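Local coordinates for protein alpha-2,3-sialyltransferase (Campylobacter jejuni, PDB 2P2V) that binds a fluorinated CMP-sialic acid analogue and, as a monofunctional alpha-2,3-sialyltransferase, probably transfers sialic acid from CMP-sialic acid to acceptor sugars, at residues Ile171-Gly176 against Glu208-Ala213; Ile225-Leu228 against Leu234-His237. All blocks are in the same frame, centred on the assembly; numbering follows the deposited sequence.

Contact 1 (Ile171-Gly176 against Glu208-Ala213); sequences IDFYEG and EYDIEA. With CSF (cytidine-5'-monophosphate-3-fluoro-N-acetyl-neuraminic acid), chain O.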
ATOM      1  N   ILE A 171     -21.052 -31.379  13.299  1.00 39.55           N
ATOM      2  CA  ILE A 171     -19.622 -31.685  13.395  1.00 41.54           C
ATOM      3  C   ILE A 171     -19.375 -33.163  13.824  1.00 42.72           C
ATOM      4  O   ILE A 171     -19.662 -33.551  14.948  1.00 43.46           O
ATOM      5  CB  ILE A 171     -18.884 -30.609  14.248  1.00 41.35           C
ATOM      6  CG1 ILE A 171     -18.838 -29.292  13.442  1.00 41.47           C
ATOM      7  CG2 ILE A 171     -17.463 -31.064  14.576  1.00 40.14           C
ATOM      8  CD1 ILE A 171     -18.413 -28.041  14.210  1.00 42.85           C
ATOM      9  N   ASP A 172     -18.892 -33.988  12.899  1.00 44.03           N
ATOM     10  CA  ASP A 172     -18.837 -35.450  13.090  1.00 45.98           C
ATOM     11  C   ASP A 172     -17.489 -36.062  12.695  1.00 46.90           C
ATOM     12  O   ASP A 172     -17.347 -37.299  12.583  1.00 47.04           O
ATOM     13  CB  ASP A 172     -19.967 -36.108  12.290  1.00 45.97           C
ATOM     14  CG  ASP A 172     -21.335 -35.710  12.806  1.00 47.34           C
ATOM     15  OD1 ASP A 172     -21.682 -36.109  13.947  1.00 48.63           O
ATOM     16  OD2 ASP A 172     -22.053 -34.987  12.087  1.00 46.22           O
ATOM     17  N   PHE A 173     -16.519 -35.173  12.466  1.00 47.97           N
ATOM     18  CA  PHE A 173     -15.122 -35.534  12.229  1.00 49.13           C
ATOM     19  C   PHE A 173     -14.919 -36.589  11.146  1.00 50.62           C
ATOM     20  O   PHE A 173     -13.933 -37.309  11.174  1.00 50.88           O
ATOM     21  CB  PHE A 173     -14.457 -35.998  13.528  1.00 48.79           C
ATOM     22  CG  PHE A 173     -14.583 -35.028  14.648  1.00 46.50           C
ATOM     23  CD1 PHE A 173     -15.299 -35.361  15.781  1.00 45.84           C
ATOM     24  CD2 PHE A 173     -13.976 -33.788  14.573  1.00 45.40           C
ATOM     25  CE1 PHE A 173     -15.413 -34.484  16.827  1.00 47.19           C
ATOM     26  CE2 PHE A 173     -14.073 -32.886  15.611  1.00 46.15           C
ATOM     27  CZ  PHE A 173     -14.797 -33.240  16.757  1.00 48.95           C
ATOM     28  N   TYR A 174     -15.848 -36.666  10.197  1.00 52.57           N
ATOM     29  CA  TYR A 174     -15.761 -37.606   9.075  1.00 55.29           C
ATOM     30  C   TYR A 174     -15.602 -39.072   9.529  1.00 57.51           C
ATOM     31  O   TYR A 174     -14.814 -39.827   8.962  1.00 58.46           O
ATOM     32  CB  TYR A 174     -14.650 -37.174   8.097  1.00 54.85           C
ATOM     33  CG  TYR A 174     -14.813 -35.746   7.600  1.00 54.12           C
ATOM     34  CD1 TYR A 174     -14.328 -34.669   8.354  1.00 53.91           C
ATOM     35  CD2 TYR A 174     -15.467 -35.476   6.391  1.00 52.88           C
ATOM     36  CE1 TYR A 174     -14.485 -33.349   7.920  1.00 54.99           C
ATOM     37  CE2 TYR A 174     -15.621 -34.167   5.937  1.00 52.54           C
ATOM     38  CZ  TYR A 174     -15.130 -33.113   6.702  1.00 54.26           C
ATOM     39  OH  TYR A 174     -15.272 -31.820   6.278  1.00 53.95           O
ATOM     40  N   GLU A 175     -16.369 -39.456  10.549  1.00 60.00           N
ATOM     41  CA  GLU A 175     -16.380 -40.825  11.082  1.00 62.59           C
ATOM     42  C   GLU A 175     -17.733 -41.496  10.799  1.00 63.62           C
ATOM     43  O   GLU A 175     -18.726 -40.809  10.532  1.00 63.77           O
ATOM     44  CB  GLU A 175     -16.069 -40.811  12.582  1.00 62.32           C
ATOM     45  CG  GLU A 175     -14.719 -40.162  12.907  1.00 64.17           C
ATOM     46  CD  GLU A 175     -14.231 -40.405  14.329  1.00 63.68           C
ATOM     47  OE1 GLU A 175     -15.003 -40.922  15.161  1.00 65.97           O
ATOM     48  OE2 GLU A 175     -13.058 -40.077  14.611  1.00 65.00           O
ATOM     49  N   GLY A 176     -17.765 -42.833  10.854  1.00 65.19           N
ATOM     50  CA  GLY A 176     -18.971 -43.620  10.521  1.00 66.54           C
ATOM     51  C   GLY A 176     -19.119 -43.906   9.024  1.00 67.55           C
ATOM     52  O   GLY A 176     -18.215 -43.620   8.230  1.00 67.53           O
ATOM     53  N   GLU A 208      -8.362 -34.885  16.099  1.00 36.76           N
ATOM     54  CA  GLU A 208      -7.551 -34.508  17.261  1.00 35.98           C
ATOM     55  C   GLU A 208      -7.201 -33.027  17.243  1.00 34.98           C
ATOM     56  O   GLU A 208      -7.320 -32.307  18.268  1.00 34.27           O
ATOM     57  CB  GLU A 208      -6.262 -35.337  17.325  1.00 37.94           C
ATOM     58  CG  GLU A 208      -6.479 -36.815  17.608  1.00 42.16           C
ATOM     59  CD  GLU A 208      -7.404 -37.461  16.571  1.00 48.22           C
ATOM     60  OE1 GLU A 208      -7.123 -37.362  15.343  1.00 46.68           O
ATOM     61  OE2 GLU A 208      -8.429 -38.046  17.011  1.00 52.08           O
ATOM     62  N   TYR A 209      -6.791 -32.557  16.068  1.00 32.91           N
ATOM     63  CA  TYR A 209      -6.429 -31.148  15.941  1.00 31.19           C
ATOM     64  C   TYR A 209      -7.630 -30.251  16.091  1.00 30.97           C
ATOM     65  O   TYR A 209      -7.543 -29.267  16.794  1.00 30.19           O
ATOM     66  CB  TYR A 209      -5.673 -30.874  14.641  1.00 30.81           C
ATOM     67  CG  TYR A 209      -5.094 -29.470  14.559  1.00 29.51           C
ATOM     68  CD1 TYR A 209      -4.285 -28.962  15.575  1.00 32.32           C
ATOM     69  CD2 TYR A 209      -5.372 -28.648  13.459  1.00 29.88           C
ATOM     70  CE1 TYR A 209      -3.774 -27.649  15.505  1.00 30.86           C
ATOM     71  CE2 TYR A 209      -4.866 -27.337  13.381  1.00 27.21           C
ATOM     72  CZ  TYR A 209      -4.059 -26.853  14.391  1.00 26.83           C
ATOM     73  OH  TYR A 209      -3.586 -25.564  14.282  1.00 26.02           O
ATOM     74  N   ASP A 210      -8.757 -30.558  15.432  1.00 31.45           N
ATOM     75  CA  ASP A 210      -9.969 -29.733  15.641  1.00 31.73           C
ATOM     76  C   ASP A 210     -10.300 -29.629  17.093  1.00 31.48           C
ATOM     77  O   ASP A 210     -10.541 -28.528  17.602  1.00 32.90           O
ATOM     78  CB  ASP A 210     -11.185 -30.280  14.910  1.00 31.10           C
ATOM     79  CG  ASP A 210     -11.234 -29.856  13.460  1.00 34.28           C
ATOM     80  OD1 ASP A 210     -10.370 -29.043  13.015  1.00 34.46           O
ATOM     81  OD2 ASP A 210     -12.162 -30.336  12.755  1.00 36.57           O
ATOM     82  N   ILE A 211     -10.335 -30.773  17.780  1.00 31.93           N
ATOM     83  CA  ILE A 211     -10.601 -30.753  19.215  1.00 31.54           C
ATOM     84  C   ILE A 211      -9.597 -29.926  20.021  1.00 30.73           C
ATOM     85  O   ILE A 211     -10.003 -29.112  20.807  1.00 29.72           O
ATOM     86  CB  ILE A 211     -10.851 -32.195  19.838  1.00 31.65           C
ATOM     87  CG1 ILE A 211     -12.060 -32.822  19.155  1.00 31.62           C
ATOM     88  CG2 ILE A 211     -11.062 -32.092  21.402  1.00 31.62           C
ATOM     89  CD1 ILE A 211     -12.151 -34.323  19.378  1.00 34.54           C
ATOM     90  N   GLU A 212      -8.292 -30.117  19.805  1.00 31.37           N
ATOM     91  CA  GLU A 212      -7.295 -29.303  20.515  1.00 31.78           C
ATOM     92  C   GLU A 212      -7.487 -27.785  20.281  1.00 31.15           C
ATOM     93  O   GLU A 212      -7.408 -26.958  21.214  1.00 30.08           O
ATOM     94  CB  GLU A 212      -5.913 -29.718  20.041  1.00 32.98           C
ATOM     95  CG  GLU A 212      -4.775 -28.963  20.732  1.00 35.34           C
ATOM     96  CD  GLU A 212      -3.461 -29.273  20.037  1.00 41.41           C
ATOM     97  OE1 GLU A 212      -2.904 -30.359  20.306  1.00 40.20           O
ATOM     98  OE2 GLU A 212      -3.016 -28.447  19.197  1.00 43.96           O
ATOM     99  N   ALA A 213      -7.722 -27.413  19.012  1.00 31.00           N
ATOM    100  CA  ALA A 213      -7.932 -26.010  18.654  1.00 29.67           C
ATOM    101  C   ALA A 213      -9.162 -25.464  19.333  1.00 29.65           C
ATOM    102  O   ALA A 213      -9.160 -24.328  19.808  1.00 26.94           O
ATOM    103  CB  ALA A 213      -8.057 -25.859  17.131  1.00 31.53           C
TER
HETATM  104  C5A CSF O1001     -13.344 -30.288   2.193  1.00 42.56           C
HETATM  105  C4A CSF O1001     -13.300 -30.860   3.605  1.00 42.98           C
HETATM  106  C2A CSF O1001     -14.387 -28.728   4.522  1.00 44.01           C
HETATM  107  O6A CSF O1001     -14.497 -28.326   3.140  1.00 41.85           O
HETATM  108  C6A CSF O1001     -14.554 -29.340   2.103  1.00 41.08           C
HETATM  109  C3A CSF O1001     -13.258 -29.748   4.664  1.00 44.45           C
HETATM  110  O4A CSF O1001     -12.113 -31.626   3.754  1.00 46.44           O
HETATM  111  N5A CSF O1001     -13.535 -31.436   1.281  1.00 37.91           N
HETATM  112  C7A CSF O1001     -14.613 -28.608   0.767  1.00 39.19           C
HETATM  113  C8A CSF O1001     -15.800 -27.652   0.725  1.00 36.63           C
HETATM  114  C9A CSF O1001     -15.823 -26.822  -0.575  1.00 35.05           C
HETATM  115  O9A CSF O1001     -17.011 -26.001  -0.664  1.00 33.99           O
HETATM  116  O8A CSF O1001     -17.026 -28.424   0.926  1.00 34.65           O
HETATM  117  O7A CSF O1001     -13.358 -27.937   0.555  1.00 40.73           O
HETATM  118  C1A CSF O1001     -13.963 -27.538   5.371  1.00 42.82           C
HETATM  119  OBA CSF O1001     -13.577 -27.794   6.546  1.00 40.93           O
HETATM  120  OAA CSF O1001     -14.023 -26.383   4.869  1.00 38.46           O
HETATM  121  O1A CSF O1001     -15.603 -29.203   5.149  1.00 45.22           O
HETATM  122  O2A CSF O1001     -16.783 -31.214   4.322  1.00 48.26           O
HETATM  123  N1  CSF O1001     -18.118 -31.931   9.085  1.00 48.16           N
HETATM  124  C2  CSF O1001     -17.743 -32.952  10.010  1.00 49.93           C
HETATM  125  N3  CSF O1001     -17.959 -34.269   9.717  1.00 47.70           N
HETATM  126  C4  CSF O1001     -18.555 -34.607   8.551  1.00 48.16           C
HETATM  127  C5  CSF O1001     -18.933 -33.620   7.632  1.00 46.18           C
HETATM  128  C6  CSF O1001     -18.707 -32.278   7.923  1.00 47.52           C
HETATM  129  C3' CSF O1001     -16.382 -29.163   8.198  1.00 48.51           C
HETATM  130  C2' CSF O1001     -16.438 -30.062   9.417  1.00 50.02           C
HETATM  131  C1' CSF O1001     -17.900 -30.508   9.425  1.00 49.03           C
HETATM  132  O4' CSF O1001     -18.659 -29.647   8.548  1.00 48.84           O
HETATM  133  C4' CSF O1001     -17.802 -28.655   7.984  1.00 47.07           C
HETATM  134  PA  CSF O1001     -17.000 -29.731   4.503  1.00 46.42           P
HETATM  135  O5' CSF O1001     -18.051 -29.578   5.734  1.00 44.90           O
HETATM  136  C5' CSF O1001     -18.150 -28.391   6.520  1.00 46.35           C
HETATM  137  O3' CSF O1001     -15.534 -28.045   8.436  1.00 50.07           O
HETATM  138  O2' CSF O1001     -16.130 -29.299  10.616  1.00 49.10           O
HETATM  139  N4  CSF O1001     -18.789 -35.919   8.242  1.00 48.11           N
HETATM  140  O2  CSF O1001     -17.173 -32.624  11.088  1.00 48.09           O
HETATM  141  O3A CSF O1001     -17.536 -28.855   3.408  1.00 44.27           O
HETATM  142  C10 CSF O1001     -12.966 -31.363   0.065  1.00 42.21           C
HETATM  143  O10 CSF O1001     -12.315 -30.383  -0.329  1.00 38.70           O
HETATM  144  C11 CSF O1001     -13.188 -32.566  -0.822  1.00 40.70           C
HETATM  145  F3A CSF O1001     -12.074 -29.051   4.565  1.00 45.65           F
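The CE2-CZ side of the F173 ring meets D210 and I211 of helix 207-221. The side chains of F173 and I211 cross at about a right angle, and CG1 and CD1 of I211 lie 3.7 and 3.9 Å from F173 CZ. D210 comes in at the ring edge, its CB 4.0 Å from F173 CE2; here the two side chains run past each other in opposite directions, with ring and carboxylate planes 47° apart. D210 touches the ring through CB, while its carboxylate serves other partners, OD2 bonding T149 OG1. From its own segment, I171 CG2 sits 3.9 Å above one face of the F173 ring, off toward the rim.

F173 and Y174 both have left-handed backbone angles and point to different partners, in a beta turn closed by the E175 N to D172 O hydrogen bond. F173 CG lies beside the backbone N and anti to the carbonyl carbon (chi1 -54°), with the ring directed at the helix. The turn also presents its amides to the cytosine of the bound CMP-sialic acid analogue: D172 N (2.8 Å) and F173 N (3.0 Å) both donate to CSF O2, while Y174 N donates to CSF N3 with an N-H...N angle of 157°, a pattern that reads two acceptors of the base. One face of the Y174 ring lies against the base, CSF C4 3.8 Å above its plane and over its centre, and the hydroxyl donates to the phosphate oxygen, Y174 OH to CSF O2A being 2.5 Å.

The base-binding loop follows strand 165-169 and rests on helix 207-221, which packs on helix 150-161 through D210 and on helix 131-144 through Y209 and A213.

Contact 2 (Ile225-Leu228 against Leu234-His237); sequences IYAL and LANH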
ATOM      1  N   ILE A 225     -18.540 -23.902  25.083  1.00 35.53           N
ATOM      2  CA  ILE A 225     -18.843 -24.664  23.916  1.00 36.27           C
ATOM      3  C   ILE A 225     -19.638 -25.923  24.265  1.00 36.32           C
ATOM      4  O   ILE A 225     -19.141 -26.822  24.960  1.00 36.63           O
ATOM      5  CB  ILE A 225     -17.552 -25.062  23.111  1.00 36.14           C
ATOM      6  CG1 ILE A 225     -16.640 -23.826  22.872  1.00 35.21           C
ATOM      7  CG2 ILE A 225     -17.960 -25.798  21.857  1.00 36.60           C
ATOM      8  CD1 ILE A 225     -15.264 -24.124  22.221  1.00 36.08           C
ATOM      9  N   TYR A 226     -20.860 -25.979  23.739  1.00 35.81           N
ATOM     10  CA  TYR A 226     -21.734 -27.128  23.895  1.00 36.38           C
ATOM     11  C   TYR A 226     -22.003 -27.884  22.620  1.00 36.78           C
ATOM     12  O   TYR A 226     -21.885 -27.319  21.524  1.00 37.20           O
ATOM     13  CB  TYR A 226     -23.060 -26.625  24.425  1.00 36.65           C
ATOM     14  CG  TYR A 226     -22.901 -25.993  25.785  1.00 36.06           C
ATOM     15  CD1 TYR A 226     -22.744 -26.799  26.933  1.00 39.93           C
ATOM     16  CD2 TYR A 226     -22.866 -24.625  25.931  1.00 37.68           C
ATOM     17  CE1 TYR A 226     -22.574 -26.232  28.191  1.00 38.95           C
ATOM     18  CE2 TYR A 226     -22.707 -24.041  27.176  1.00 38.67           C
ATOM     19  CZ  TYR A 226     -22.565 -24.855  28.303  1.00 40.54           C
ATOM     20  OH  TYR A 226     -22.394 -24.255  29.539  1.00 41.99           O
ATOM     21  N   ALA A 227     -22.393 -29.146  22.772  1.00 36.45           N
ATOM     22  CA  ALA A 227     -22.957 -29.947  21.687  1.00 36.31           C
ATOM     23  C   ALA A 227     -24.488 -29.886  21.681  1.00 36.93           C
ATOM     24  O   ALA A 227     -25.110 -29.584  22.714  1.00 37.40           O
ATOM     25  CB  ALA A 227     -22.479 -31.392  21.787  1.00 36.78           C
ATOM     26  N   LEU A 228     -25.097 -30.203  20.524  1.00 37.28           N
ATOM     27  CA  LEU A 228     -26.560 -30.240  20.388  1.00 37.00           C
ATOM     28  C   LEU A 228     -27.074 -31.624  19.932  1.00 37.69           C
ATOM     29  O   LEU A 228     -28.273 -31.892  19.996  1.00 37.34           O
ATOM     30  CB  LEU A 228     -27.029 -29.166  19.377  1.00 36.30           C
ATOM     31  CG  LEU A 228     -26.862 -27.678  19.652  1.00 35.54           C
ATOM     32  CD1 LEU A 228     -27.249 -26.889  18.386  1.00 35.79           C
ATOM     33  CD2 LEU A 228     -27.718 -27.205  20.825  1.00 36.77           C
ATOM     34  N   LEU A 234     -19.118 -35.720  18.668  1.00 47.11           N
ATOM     35  CA  LEU A 234     -18.744 -34.476  19.311  1.00 46.16           C
ATOM     36  C   LEU A 234     -19.123 -34.488  20.785  1.00 46.21           C
ATOM     37  O   LEU A 234     -18.443 -33.866  21.607  1.00 45.47           O
ATOM     38  CB  LEU A 234     -19.401 -33.279  18.615  1.00 45.47           C
ATOM     39  CG  LEU A 234     -18.948 -31.903  19.080  1.00 43.90           C
ATOM     40  CD1 LEU A 234     -17.572 -31.586  18.551  1.00 41.56           C
ATOM     41  CD2 LEU A 234     -19.937 -30.845  18.646  1.00 44.42           C
ATOM     42  N   ALA A 235     -20.230 -35.172  21.109  1.00 46.80           N
ATOM     43  CA  ALA A 235     -20.822 -35.063  22.464  1.00 46.94           C
ATOM     44  C   ALA A 235     -19.954 -35.782  23.515  1.00 47.37           C
ATOM     45  O   ALA A 235     -20.078 -35.528  24.728  1.00 48.05           O
ATOM     46  CB  ALA A 235     -22.244 -35.598  22.464  1.00 46.80           C
ATOM     47  N   ASN A 236     -19.063 -36.648  23.028  1.00 46.97           N
ATOM     48  CA  ASN A 236     -18.035 -37.306  23.849  1.00 47.04           C
ATOM     49  C   ASN A 236     -16.886 -36.394  24.226  1.00 46.59           C
ATOM     50  O   ASN A 236     -16.030 -36.782  25.026  1.00 46.60           O
ATOM     51  CB  ASN A 236     -17.435 -38.489  23.107  1.00 47.32           C
ATOM     52  CG  ASN A 236     -18.424 -39.610  22.887  1.00 49.94           C
ATOM     53  OD1 ASN A 236     -19.469 -39.686  23.542  1.00 49.67           O
ATOM     54  ND2 ASN A 236     -18.099 -40.498  21.939  1.00 50.83           N
ATOM     55  N   HIS A 237     -16.843 -35.200  23.623  1.00 45.16           N
ATOM     56  CA  HIS A 237     -15.746 -34.259  23.865  1.00 43.72           C
ATOM     57  C   HIS A 237     -16.171 -32.932  24.390  1.00 42.39           C
ATOM     58  O   HIS A 237     -15.403 -32.280  25.101  1.00 42.36           O
ATOM     59  CB  HIS A 237     -14.953 -34.054  22.601  1.00 43.16           C
ATOM     60  CG  HIS A 237     -14.316 -35.299  22.117  1.00 44.10           C
ATOM     61  ND1 HIS A 237     -13.156 -35.797  22.672  1.00 44.59           N
ATOM     62  CD2 HIS A 237     -14.684 -36.170  21.152  1.00 42.65           C
ATOM     63  CE1 HIS A 237     -12.826 -36.914  22.050  1.00 45.20           C
ATOM     64  NE2 HIS A 237     -13.731 -37.157  21.119  1.00 45.60           N
TER
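A227, near the end of strand 224-227, turns its methyl toward the 3-10 turn that contains L234 and A235, and the contact is built around that one carbon. A227 CB lies 4.1 Å from L234 CD2 and 4.3 Å from A235 CB; the backbone also takes part, with A235 CA 4.1 Å from the same methyl. The CA atoms of A227 and A235 are 5.6 Å apart, a spacing that small side chains at both positions permit.

L234 is the one residue here whose side-chain rotation matters. Its CG is anti to the backbone N (chi1 -172°), and with chi2 at 75° CD2 continues in an extended line from CA, which brings that branch to A227. The other methyl, CD1, turns aside toward F173, and L168 of strand 165-169 also touches this side chain. A235 points its CB across the contact instead of straight at the strand, and it meets L240 as well. The turn is held by H237 N donating to L234 O at 2.9 Å.

Y226 sends its CB away from the turn, and its backbone bonds to I166 and L168 of the neighbouring strand. The backbone of A227 pairs instead with P239 and S241, so the chain beyond the turn comes back alongside this outermost strand of the sheet.

Chemically, the two segments meet through carbon alone, at ordinary van der Waals spacing. Such packing is not directional: it covers the A227 methyl and the CD2 branch of L234, while the register of the strand is more plausibly set by its backbone bonds to I166, L168, P239 and S241.

The two contacts follow in series along the chain and lie about 11 Å apart, centre to centre, on the same side of the chain's centre. Helix 207-221, used by contact 1, leads directly into strand 224-227, used by contact 2; the loop of contact 1 leaves the adjacent parallel strand 165-169. They also touch: F173 CZ is 3.7 Å from L234 CD1, so apolar packing runs from A227 at the sheet edge through L234 and F173 to I211. Separately, I211 CD1 is 3.6 Å from H237 CD2. In this N-terminal part of the longer protein, the parallel sheet beside the nucleotide site is consistent with a Rossmann-like fold.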